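PDB 4YS6: putative solute-binding component of ABC transporter from Clostridium phytofermentans, which probably binds sugars for uptake by an ABC transporter and holds beta-D-glucopyranose in the cleft between its two lobes. Local coordinates for residues Y142-K147 / R180-G185; E150-K155 / I267-D272; P164-I169 / K238-L243; I169-P174 / L243-S248. All coordinates share one frame; numbering follows the deposited sequence.

From the N terminus, helix 141-155 supplies the first segments of interactions 1 and 2. Interaction 1 closes the shortest loop, joining this helix to helix 177-195. Its segments alternate along the chain with those of the other three. Interaction 2 closes the longest loop, from the C-terminal part of helix 141-155 to strand 267-268. Interactions 3 and 4 are nested inside that loop. Their segments cross along the chain and share Ile169 and Leu243. Both join strand 165-170 to strand 241-244, and interaction 4 continues the strand pairing of interaction 3 toward the sugar. Phe182, Asp272 and Asn246 carry interactions 1, 2 and 4 to the glucose.

Interaction 1. Residues Y142-K147 / R180-G185; sequences YMVGTK and RFFYGG
Tyr142 lays its ring over the backbone of Gly185. A first torsion near 180° (chi1 -179°) sets the ring beside the carbonyl carbon and so over Gly185. Gly185 CA sits over one ring face, 3.9 Å from the centroid of the Tyr142 ring and 28° off its normal. This is a CH-pi contact. The closest ring atom is CE1, at 3.5 Å between Tyr142 CE1 and Gly185 CA. The phenol OH of Tyr142 is hydrogen-bonded further along the second helix, to Asp188. Tyr142 CB meets the edge of the Phe181 ring, 4.1 Å from Phe181 CD2.

Val144 lies beside Phe182, and both side chains point the same way. Val144 CG1 is 3.9 Å from Phe182 CD1. Phe182 also touches the bound glucose, so Val144 packs beside a residue of the sugar pocket.

Gly145 marks the crossing. Its CA is 4.1 Å from the CA of Gly185, and neither residue has a side chain to hold the backbones apart. The two axes come within 6.6 Å at an angle of 39°. A bent CA-H...O contact joins Gly145 CA to Phe182 O at 3.3 Å. Thr146 follows with its backbone, its N 3.5 Å from Gly185 C.

These segments belong to helices 141-155 and 177-195, in the lobe built around the four-stranded parallel sheet. Packing is backbone to backbone at the glycines, flanked by aromatic rings. Within these two segments the grip is therefore van der Waals, CH-pi and CA-H...O contact, and the Tyr142 OH to Asp188 bond adds a polar tie between the helices just beyond them.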
# COMPACT_ATOMS: atom_id res chain seq x y z
N TYR A 142 -3.40 9.20 -1.97
CA TYR A 142 -4.60 9.63 -2.68
C TYR A 142 -4.36 9.58 -4.19
O TYR A 142 -5.21 9.13 -4.95
CB TYR A 142 -5.01 11.02 -2.22
CG TYR A 142 -6.26 11.50 -2.89
CD1 TYR A 142 -7.50 11.14 -2.41
CD2 TYR A 142 -6.19 12.31 -4.01
CE1 TYR A 142 -8.66 11.58 -3.03
CE2 TYR A 142 -7.33 12.75 -4.63
CZ TYR A 142 -8.56 12.38 -4.13
OH TYR A 142 -9.68 12.84 -4.78
N MSE A 143 -3.18 10.01 -4.62
CA MSE A 143 -2.85 10.03 -6.05
C MSE A 143 -2.77 8.60 -6.61
O MSE A 143 -3.15 8.35 -7.77
CB MSE A 143 -1.54 10.80 -6.31
CG MSE A 143 -1.13 10.75 -7.73
SE MSE A 143 0.59 11.70 -7.91
CE MSE A 143 0.01 13.45 -7.26
N VAL A 144 -2.28 7.65 -5.80
CA VAL A 144 -2.28 6.27 -6.22
C VAL A 144 -3.70 5.85 -6.58
O VAL A 144 -3.95 5.26 -7.62
CB VAL A 144 -1.73 5.31 -5.12
CG1 VAL A 144 -1.99 3.84 -5.47
CG2 VAL A 144 -0.24 5.54 -4.85
N GLY A 145 -4.64 6.13 -5.68
CA GLY A 145 -6.03 5.82 -5.93
C GLY A 145 -6.57 6.52 -7.17
O GLY A 145 -7.23 5.91 -7.98
N THR A 146 -6.29 7.82 -7.29
CA THR A 146 -6.69 8.56 -8.49
C THR A 146 -6.22 7.85 -9.75
O THR A 146 -6.99 7.67 -10.72
CB THR A 146 -6.13 10.00 -8.49
OG1 THR A 146 -6.51 10.68 -7.28
CG2 THR A 146 -6.66 10.77 -9.67
N LYS A 147 -4.95 7.45 -9.77
CA LYS A 147 -4.38 6.84 -10.97
C LYS A 147 -5.11 5.56 -11.32
O LYS A 147 -5.36 5.26 -12.50
CB LYS A 147 -2.89 6.56 -10.80
CG LYS A 147 -2.03 7.82 -10.81
CD LYS A 147 -0.54 7.46 -10.75
CE LYS A 147 0.36 8.66 -10.71
NZ LYS A 147 0.26 9.43 -11.96
N ARG A 180 -7.88 3.66 3.10
CA ARG A 180 -8.90 4.70 2.99
C ARG A 180 -8.57 5.67 1.88
O ARG A 180 -9.44 6.11 1.14
CB ARG A 180 -9.05 5.49 4.30
CG ARG A 180 -9.56 4.71 5.48
CD ARG A 180 -10.07 5.67 6.57
NE ARG A 180 -9.07 6.67 6.99
CZ ARG A 180 -9.18 7.99 6.84
NH1 ARG A 180 -10.24 8.54 6.25
NH2 ARG A 180 -8.22 8.79 7.28
N PHE A 181 -7.30 6.01 1.79
CA PHE A 181 -6.83 6.91 0.75
C PHE A 181 -6.81 6.28 -0.64
O PHE A 181 -7.16 6.96 -1.62
CB PHE A 181 -5.44 7.42 1.12
CG PHE A 181 -5.50 8.54 2.11
CD1 PHE A 181 -5.84 8.30 3.43
CD2 PHE A 181 -5.24 9.84 1.71
CE1 PHE A 181 -5.93 9.33 4.33
CE2 PHE A 181 -5.31 10.88 2.60
CZ PHE A 181 -5.66 10.63 3.91
N PHE A 182 -6.38 5.03 -0.75
CA PHE A 182 -6.41 4.38 -2.07
C PHE A 182 -7.87 4.27 -2.56
O PHE A 182 -8.18 4.54 -3.72
CB PHE A 182 -5.79 2.98 -2.02
CG PHE A 182 -4.37 2.92 -1.53
CD1 PHE A 182 -3.44 3.89 -1.88
CD2 PHE A 182 -3.96 1.87 -0.72
CE1 PHE A 182 -2.15 3.81 -1.42
CE2 PHE A 182 -2.68 1.80 -0.25
CZ PHE A 182 -1.76 2.75 -0.62
N TYR A 183 -8.77 3.87 -1.66
CA TYR A 183 -10.19 3.74 -1.99
C TYR A 183 -10.78 5.11 -2.32
O TYR A 183 -11.48 5.26 -3.32
CB TYR A 183 -10.92 3.08 -0.81
CG TYR A 183 -12.43 3.01 -0.93
CD1 TYR A 183 -13.05 1.92 -1.51
CD2 TYR A 183 -13.21 4.02 -0.43
CE1 TYR A 183 -14.43 1.86 -1.62
CE2 TYR A 183 -14.58 3.97 -0.52
CZ TYR A 183 -15.18 2.89 -1.12
OH TYR A 183 -16.57 2.87 -1.21
N GLY A 184 -10.48 6.11 -1.50
CA GLY A 184 -11.03 7.43 -1.68
C GLY A 184 -10.61 8.04 -2.99
O GLY A 184 -11.43 8.65 -3.69
N GLY A 185 -9.33 7.91 -3.33
CA GLY A 185 -8.83 8.44 -4.59
C GLY A 185 -9.49 7.81 -5.79
O GLY A 185 -9.92 8.51 -6.72

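Interaction 2. Residues E150-K155 / I267-D272; sequences EYIKEK and IVTGQD. With NA (sodium ion), chain F; BGC (beta-D-glucopyranose), chain D.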
# COMPACT_ATOMS: atom_id res chain seq x y z
N GLU A 150 -8.57 6.58 -12.69
CA GLU A 150 -8.48 7.19 -14.01
C GLU A 150 -8.14 6.15 -15.06
O GLU A 150 -8.55 6.28 -16.22
CB GLU A 150 -7.44 8.30 -14.01
CG GLU A 150 -7.92 9.54 -13.28
CD GLU A 150 -6.91 10.68 -13.27
OE1 GLU A 150 -7.35 11.84 -13.10
OE2 GLU A 150 -5.70 10.42 -13.43
N TYR A 151 -7.39 5.13 -14.67
CA TYR A 151 -7.04 4.05 -15.62
C TYR A 151 -8.31 3.33 -16.06
O TYR A 151 -8.53 3.12 -17.25
CB TYR A 151 -6.05 3.06 -15.01
CG TYR A 151 -5.61 2.03 -16.02
CD1 TYR A 151 -4.62 2.31 -16.94
CD2 TYR A 151 -6.23 0.79 -16.08
CE1 TYR A 151 -4.22 1.37 -17.88
CE2 TYR A 151 -5.85 -0.14 -17.02
CZ TYR A 151 -4.84 0.15 -17.91
OH TYR A 151 -4.49 -0.78 -18.86
N ILE A 152 -9.14 2.95 -15.10
CA ILE A 152 -10.40 2.28 -15.41
C ILE A 152 -11.32 3.20 -16.19
O ILE A 152 -11.92 2.79 -17.18
CB ILE A 152 -11.08 1.81 -14.11
CG1 ILE A 152 -10.26 0.66 -13.51
CG2 ILE A 152 -12.51 1.37 -14.37
CD1 ILE A 152 -10.70 0.16 -12.18
N LYS A 153 -11.43 4.46 -15.77
CA LYS A 153 -12.26 5.43 -16.48
C LYS A 153 -11.84 5.59 -17.96
O LYS A 153 -12.68 5.65 -18.85
CB LYS A 153 -12.19 6.79 -15.77
CG LYS A 153 -12.89 7.90 -16.54
CD LYS A 153 -12.99 9.16 -15.68
CE LYS A 153 -13.50 10.34 -16.49
NZ LYS A 153 -13.76 11.54 -15.63
N GLU A 154 -10.53 5.65 -18.20
CA GLU A 154 -10.00 5.77 -19.56
C GLU A 154 -10.26 4.50 -20.36
O GLU A 154 -10.71 4.59 -21.47
CB GLU A 154 -8.50 6.05 -19.55
CG GLU A 154 -8.15 7.52 -19.45
CD GLU A 154 -8.41 8.27 -20.74
OE1 GLU A 154 -8.66 7.61 -21.77
OE2 GLU A 154 -8.36 9.51 -20.73
N LYS A 155 -9.99 3.33 -19.80
CA LYS A 155 -10.07 2.11 -20.60
C LYS A 155 -11.51 1.68 -20.85
O LYS A 155 -11.80 1.00 -21.85
CB LYS A 155 -9.28 0.98 -19.92
CG LYS A 155 -7.76 1.12 -20.01
CD LYS A 155 -7.28 1.17 -21.44
CE LYS A 155 -5.76 1.17 -21.54
NZ LYS A 155 -5.35 1.46 -22.93
N ILE A 267 -10.17 -5.57 -16.94
CA ILE A 267 -9.17 -4.66 -16.41
C ILE A 267 -8.88 -5.06 -14.97
O ILE A 267 -9.81 -5.29 -14.19
CB ILE A 267 -9.65 -3.19 -16.43
CG1 ILE A 267 -9.99 -2.74 -17.84
CG2 ILE A 267 -8.58 -2.30 -15.80
CD1 ILE A 267 -10.80 -1.46 -17.87
N VAL A 268 -7.60 -5.19 -14.64
CA VAL A 268 -7.19 -5.43 -13.24
C VAL A 268 -6.08 -4.46 -12.88
O VAL A 268 -5.05 -4.42 -13.55
CB VAL A 268 -6.68 -6.86 -13.01
CG1 VAL A 268 -6.27 -7.07 -11.55
CG2 VAL A 268 -7.76 -7.91 -13.42
N THR A 269 -6.32 -3.65 -11.85
CA THR A 269 -5.35 -2.68 -11.35
C THR A 269 -4.54 -3.25 -10.20
O THR A 269 -4.81 -4.35 -9.71
CB THR A 269 -6.03 -1.38 -10.88
OG1 THR A 269 -6.89 -1.64 -9.77
CG2 THR A 269 -6.85 -0.77 -12.00
N GLY A 270 -3.55 -2.49 -9.74
CA GLY A 270 -2.76 -2.89 -8.61
C GLY A 270 -1.81 -1.81 -8.18
O GLY A 270 -1.90 -0.65 -8.60
N GLN A 271 -0.88 -2.19 -7.32
CA GLN A 271 0.12 -1.28 -6.80
C GLN A 271 1.24 -2.09 -6.13
O GLN A 271 0.96 -3.05 -5.40
CB GLN A 271 -0.53 -0.31 -5.83
CG GLN A 271 0.39 0.44 -4.98
CD GLN A 271 -0.31 1.25 -3.89
OE1 GLN A 271 0.25 2.22 -3.43
NE2 GLN A 271 -1.55 0.87 -3.48
N ASP A 272 2.48 -1.66 -6.38
CA ASP A 272 3.75 -2.08 -5.72
C ASP A 272 4.73 -2.73 -6.71
O ASP A 272 5.92 -2.85 -6.41
CB ASP A 272 3.58 -3.11 -4.58
CG ASP A 272 2.91 -2.55 -3.34
OD1 ASP A 272 2.68 -1.32 -3.24
OD2 ASP A 272 2.67 -3.38 -2.43
NA NA F . -10.67 5.82 -23.47
C2 BGC D . 1.07 0.02 1.33
C3 BGC D . 0.96 -0.74 0.05
C4 BGC D . 0.96 -2.20 0.25
C5 BGC D . -0.05 -2.64 1.26
C6 BGC D . 0.06 -4.09 1.65
C1 BGC D . -0.11 -0.37 2.25
O1 BGC D . -0.07 0.24 3.39
O2 BGC D . 1.01 1.42 1.07
O3 BGC D . 2.11 -0.32 -0.78
O4 BGC D . 0.63 -2.90 -0.97
O5 BGC D . 0.14 -1.84 2.46
O6 BGC D . 1.40 -4.47 1.93
O HOH W 1 -10.82 6.87 -25.61
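O4 of the glucose is gripped by two residues. It donates to Asp272 OD2 in a short bond of 2.6 Å from BGC O4, and Asn246 also bonds to it. The neighbouring hydroxyl O3 of the glucose donates to Asp272 OD1 at 2.7 Å. One carboxylate thus takes two adjacent hydroxyls, one on each oxygen, which would fix how the sugar is turned. Lys292 lies against Asp272 and also bonds the sugar.

The other end of 267-272 packs on helix 141-155. Ile267 CG2 comes to the edge of the Tyr151 ring, near its plane, 3.7 Å from Tyr151 CE2. The same methyl meets Ile152, with Ile152 CG1 at 4.1 Å from Ile267 CG2. The other branch of Ile267 reaches Lys155, its CD1 3.5 Å from Lys155 CB. Lys155 CG lies over one face of the Tyr151 ring, toward its rim, and the lysine chain bends beyond it.

Strand 267-268 is an outermost strand of the parallel four-stranded sheet in this periplasmic binding protein lobe, and helix 141-155 packs against it. The loop that follows the strand carries the chain to the sugar.

Thr269 adds its methyl to the packing. CG2 of Thr269 is 4.0 Å from Ile152 CD1, and the two side chains cross at about a right angle. With chi1 at 64°, Thr269 OG1 is directed away from that methyl contact and bonds to Cys244 O. At the helix end, Glu154 O binds a sodium ion at 2.4 Å, together with a water and Asn157.

Interaction 3. Residues P164-I169 / K238-L243; sequences PFNLEI and KLDAVL
Ala241 leaves a shallow hollow, and Leu167 fills it. Leu167 CD1 rests 3.9 Å from Ala241 CB. CG lies anti to the backbone N (chi1 174°), which leans the branch over the neighbouring strand. On the same face Ile169 and Leu243 lie side by side, pointing the same way, with Ile169 CG2 4.1 Å from Leu243 CD2. Helix 177-195 packs on these two.

The other face has its own bumps. Leu239 CD1 lies across Glu168 CG at 4.0 Å, the two chains at about a right angle. Val242 CG1 sits against Glu168 O. The Glu168 carboxylate bends off to Ser203 and Tyr233, and helix 218-232 lies over this face.

Strands 165-170 and 241-244 are the two inner strands of a parallel, Rossmann-like sheet with helices on both faces. Glu168 faces strand 241-244 with both backbone polar atoms: its N donates to Ala241 O at 3.0 Å, and its O accepts from Leu243 N at 2.9 Å.

At the strand entrance Asp240 fits against the edge of the Phe165 ring. The ring edge faces the carboxylate, and their planes stand 89° apart. Asp240 OD2 accepts from Asn166 N at 2.7 Å through its anti lone pair, nearly straight at 174°. Asn166 O in turn takes two donors, Asp240 N at 2.9 Å and Ala241 N at 3.1 Å.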
# COMPACT_ATOMS: atom_id res chain seq x y z
N PRO A 164 -24.03 -0.42 -19.61
CA PRO A 164 -23.28 -0.56 -18.37
C PRO A 164 -22.05 -1.44 -18.51
O PRO A 164 -21.94 -2.27 -19.42
CB PRO A 164 -24.30 -1.22 -17.43
CG PRO A 164 -25.15 -2.02 -18.33
CD PRO A 164 -25.28 -1.21 -19.59
N PHE A 165 -21.12 -1.22 -17.59
CA PHE A 165 -19.95 -2.06 -17.41
C PHE A 165 -19.98 -2.64 -16.00
O PHE A 165 -20.34 -1.94 -15.06
CB PHE A 165 -18.66 -1.28 -17.58
CG PHE A 165 -18.51 -0.63 -18.91
CD1 PHE A 165 -17.97 -1.33 -19.97
CD2 PHE A 165 -18.85 0.70 -19.09
CE1 PHE A 165 -17.81 -0.74 -21.19
CE2 PHE A 165 -18.68 1.31 -20.32
CZ PHE A 165 -18.16 0.58 -21.37
N ASN A 166 -19.53 -3.87 -15.87
CA ASN A 166 -19.54 -4.56 -14.57
C ASN A 166 -18.20 -4.38 -13.88
O ASN A 166 -17.16 -4.67 -14.44
CB ASN A 166 -19.86 -6.03 -14.76
CG ASN A 166 -21.28 -6.25 -15.21
OD1 ASN A 166 -21.53 -6.84 -16.27
ND2 ASN A 166 -22.23 -5.75 -14.44
N LEU A 167 -18.27 -3.93 -12.63
CA LEU A 167 -17.11 -3.62 -11.80
C LEU A 167 -17.15 -4.40 -10.51
O LEU A 167 -18.23 -4.56 -9.95
CB LEU A 167 -17.10 -2.13 -11.48
CG LEU A 167 -16.04 -1.61 -10.50
CD1 LEU A 167 -14.70 -1.60 -11.15
CD2 LEU A 167 -16.38 -0.22 -9.99
N GLU A 168 -16.01 -4.90 -10.04
CA GLU A 168 -15.90 -5.31 -8.63
C GLU A 168 -14.70 -4.61 -8.01
O GLU A 168 -13.81 -4.15 -8.71
CB GLU A 168 -15.80 -6.83 -8.49
CG GLU A 168 -17.04 -7.60 -9.04
CD GLU A 168 -18.30 -7.42 -8.19
OE1 GLU A 168 -18.19 -7.08 -7.00
OE2 GLU A 168 -19.41 -7.65 -8.72
N ILE A 169 -14.67 -4.54 -6.68
CA ILE A 169 -13.73 -3.69 -5.96
C ILE A 169 -13.11 -4.45 -4.80
O ILE A 169 -13.83 -5.10 -4.05
CB ILE A 169 -14.43 -2.45 -5.40
CG1 ILE A 169 -15.11 -1.62 -6.50
CG2 ILE A 169 -13.45 -1.58 -4.64
CD1 ILE A 169 -16.20 -0.71 -5.95
N LYS A 238 -20.01 -10.69 -18.52
CA LYS A 238 -18.63 -10.24 -18.59
C LYS A 238 -18.33 -9.36 -17.39
O LYS A 238 -19.11 -8.48 -17.03
CB LYS A 238 -18.38 -9.46 -19.90
CG LYS A 238 -16.95 -8.91 -20.05
CD LYS A 238 -16.69 -8.36 -21.46
CE LYS A 238 -15.36 -7.60 -21.55
NZ LYS A 238 -14.41 -7.87 -20.42
N LEU A 239 -17.21 -9.65 -16.74
CA LEU A 239 -16.67 -8.80 -15.72
C LEU A 239 -15.74 -7.84 -16.44
O LEU A 239 -14.77 -8.28 -17.05
CB LEU A 239 -15.93 -9.63 -14.68
CG LEU A 239 -15.21 -8.88 -13.59
CD1 LEU A 239 -16.13 -7.95 -12.88
CD2 LEU A 239 -14.62 -9.89 -12.61
N ASP A 240 -16.06 -6.55 -16.42
CA ASP A 240 -15.32 -5.59 -17.25
C ASP A 240 -14.09 -5.02 -16.54
O ASP A 240 -13.08 -4.74 -17.19
CB ASP A 240 -16.24 -4.45 -17.68
CG ASP A 240 -17.38 -4.93 -18.59
OD1 ASP A 240 -17.09 -5.26 -19.76
OD2 ASP A 240 -18.55 -5.02 -18.14
N ALA A 241 -14.16 -4.85 -15.22
CA ALA A 241 -13.04 -4.32 -14.46
C ALA A 241 -13.06 -4.76 -13.03
O ALA A 241 -14.13 -4.89 -12.43
CB ALA A 241 -13.03 -2.78 -14.52
N VAL A 242 -11.87 -4.97 -12.47
CA VAL A 242 -11.71 -5.15 -11.03
C VAL A 242 -10.73 -4.11 -10.51
O VAL A 242 -9.55 -4.12 -10.83
CB VAL A 242 -11.23 -6.56 -10.65
CG1 VAL A 242 -11.38 -6.79 -9.14
CG2 VAL A 242 -12.02 -7.62 -11.39
N LEU A 243 -11.25 -3.19 -9.71
CA LEU A 243 -10.44 -2.21 -9.03
C LEU A 243 -9.81 -2.88 -7.83
O LEU A 243 -10.51 -3.20 -6.87
CB LEU A 243 -11.29 -1.01 -8.61
CG LEU A 243 -10.63 -0.02 -7.67
CD1 LEU A 243 -9.41 0.60 -8.38
CD2 LEU A 243 -11.66 1.05 -7.26

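Interaction 4. Residues I169-P174 / L243-S248; sequences IFTGDP and LCSNDS. With BGC (beta-D-glucopyranose), chain D.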
# COMPACT_ATOMS: atom_id res chain seq x y z
N ILE A 169 -14.67 -4.54 -6.68
CA ILE A 169 -13.73 -3.69 -5.96
C ILE A 169 -13.11 -4.45 -4.80
O ILE A 169 -13.83 -5.10 -4.05
CB ILE A 169 -14.43 -2.45 -5.40
CG1 ILE A 169 -15.11 -1.62 -6.50
CG2 ILE A 169 -13.45 -1.58 -4.64
CD1 ILE A 169 -16.20 -0.71 -5.95
N PHE A 170 -11.79 -4.37 -4.70
CA PHE A 170 -11.02 -4.99 -3.61
C PHE A 170 -10.06 -3.97 -3.05
O PHE A 170 -9.18 -3.51 -3.78
CB PHE A 170 -10.23 -6.19 -4.09
CG PHE A 170 -11.07 -7.38 -4.43
CD1 PHE A 170 -11.89 -7.37 -5.54
CD2 PHE A 170 -11.03 -8.52 -3.63
CE1 PHE A 170 -12.69 -8.47 -5.83
CE2 PHE A 170 -11.82 -9.62 -3.93
CZ PHE A 170 -12.65 -9.58 -5.03
N THR A 171 -10.23 -3.57 -1.79
CA THR A 171 -9.24 -2.69 -1.17
C THR A 171 -8.54 -3.39 0.01
O THR A 171 -8.62 -4.62 0.17
CB THR A 171 -9.86 -1.32 -0.76
OG1 THR A 171 -8.81 -0.36 -0.51
CG2 THR A 171 -10.75 -1.44 0.45
N GLY A 172 -7.80 -2.62 0.78
CA GLY A 172 -6.90 -3.19 1.75
C GLY A 172 -7.52 -3.38 3.12
O GLY A 172 -8.74 -3.38 3.29
N ASP A 173 -6.65 -3.53 4.11
CA ASP A 173 -7.10 -3.84 5.46
C ASP A 173 -7.71 -2.60 6.09
O ASP A 173 -7.17 -1.50 5.94
CB ASP A 173 -5.94 -4.34 6.30
CG ASP A 173 -6.37 -4.75 7.69
OD1 ASP A 173 -6.82 -5.91 7.86
OD2 ASP A 173 -6.31 -3.90 8.61
N PRO A 174 -8.83 -2.77 6.81
CA PRO A 174 -9.47 -1.59 7.38
C PRO A 174 -8.66 -0.91 8.50
O PRO A 174 -8.98 0.20 8.89
CB PRO A 174 -10.80 -2.12 7.93
CG PRO A 174 -10.93 -3.52 7.49
CD PRO A 174 -9.60 -4.01 7.02
N LEU A 243 -11.25 -3.19 -9.71
CA LEU A 243 -10.44 -2.21 -9.03
C LEU A 243 -9.81 -2.88 -7.83
O LEU A 243 -10.51 -3.20 -6.87
CB LEU A 243 -11.29 -1.01 -8.61
CG LEU A 243 -10.63 -0.02 -7.67
CD1 LEU A 243 -9.41 0.60 -8.38
CD2 LEU A 243 -11.66 1.05 -7.26
N CYS A 244 -8.51 -3.13 -7.92
CA CYS A 244 -7.75 -3.66 -6.79
C CYS A 244 -6.81 -2.59 -6.32
O CYS A 244 -6.04 -2.06 -7.13
CB CYS A 244 -6.95 -4.89 -7.16
SG CYS A 244 -7.99 -6.26 -7.72
N SER A 245 -6.81 -2.32 -5.02
CA SER A 245 -5.97 -1.25 -4.49
C SER A 245 -4.50 -1.61 -4.47
O SER A 245 -3.67 -0.69 -4.41
CB SER A 245 -6.43 -0.84 -3.08
OG SER A 245 -7.73 -0.27 -3.08
N ASN A 246 -4.13 -2.89 -4.51
CA ASN A 246 -2.71 -3.22 -4.55
C ASN A 246 -2.46 -4.55 -5.21
O ASN A 246 -3.37 -5.25 -5.64
CB ASN A 246 -2.10 -3.21 -3.14
CG ASN A 246 -2.33 -4.52 -2.40
OD1 ASN A 246 -3.33 -5.21 -2.61
ND2 ASN A 246 -1.36 -4.89 -1.55
N ASP A 247 -1.20 -4.92 -5.28
CA ASP A 247 -0.82 -6.15 -5.95
C ASP A 247 -1.19 -7.42 -5.15
O ASP A 247 -1.57 -8.41 -5.76
CB ASP A 247 0.66 -6.13 -6.24
CG ASP A 247 1.02 -5.35 -7.54
OD1 ASP A 247 0.14 -4.73 -8.19
OD2 ASP A 247 2.23 -5.37 -7.89
N SER A 248 -1.11 -7.42 -3.82
CA SER A 248 -1.43 -8.67 -3.12
C SER A 248 -2.91 -9.00 -3.31
O SER A 248 -3.26 -10.19 -3.49
CB SER A 248 -1.03 -8.61 -1.63
OG SER A 248 -1.78 -7.66 -0.89
C2 BGC D . 1.07 0.02 1.33
C3 BGC D . 0.96 -0.74 0.05
C4 BGC D . 0.96 -2.20 0.25
C5 BGC D . -0.05 -2.64 1.26
C6 BGC D . 0.06 -4.09 1.65
C1 BGC D . -0.11 -0.37 2.25
O1 BGC D . -0.07 0.24 3.39
O2 BGC D . 1.01 1.42 1.07
O3 BGC D . 2.11 -0.32 -0.78
O4 BGC D . 0.63 -2.90 -0.97
O5 BGC D . 0.14 -1.84 2.46
O6 BGC D . 1.40 -4.47 1.93
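Thr171 and Ser245 meet through their hydroxyls, with Thr171 OG1 2.8 Å from Ser245 OG. Either could be the donor. The bond links the two segments where the strands end. One step earlier they are still paired in parallel. Phe170 N donates to Leu243 O at 2.8 Å, and Ser245 N donates to Phe170 O at 2.9 Å. The Phe170 ring and Cys244 SG share a face covered by helix 247-260. The sulfur lies oblique to the ring, 5.4 Å from the centroid of Phe170.

Next to Ser245, Asn246 turns to the sugar. Its CB is 3.5 Å from O4 of the glucose. Asn246 CG, 3.7 Å from BGC O4, stands between the backbone N and the carbonyl carbon (chi1 83°), which brings the amide round. At the tip, Asn246 ND2 donates to BGC O4 at 2.9 Å and 166°, and to Ser248 OG close to the amide plane. OD1 bonds to Thr249 OG1, and the side chain also caps a backbone N in the helix's first turn.

Asn246 is thus the N-cap of helix 247-260 and a sugar-binding residue at once, in a site at the C-terminal ends of parallel strands, as in periplasmic sugar-binding proteins.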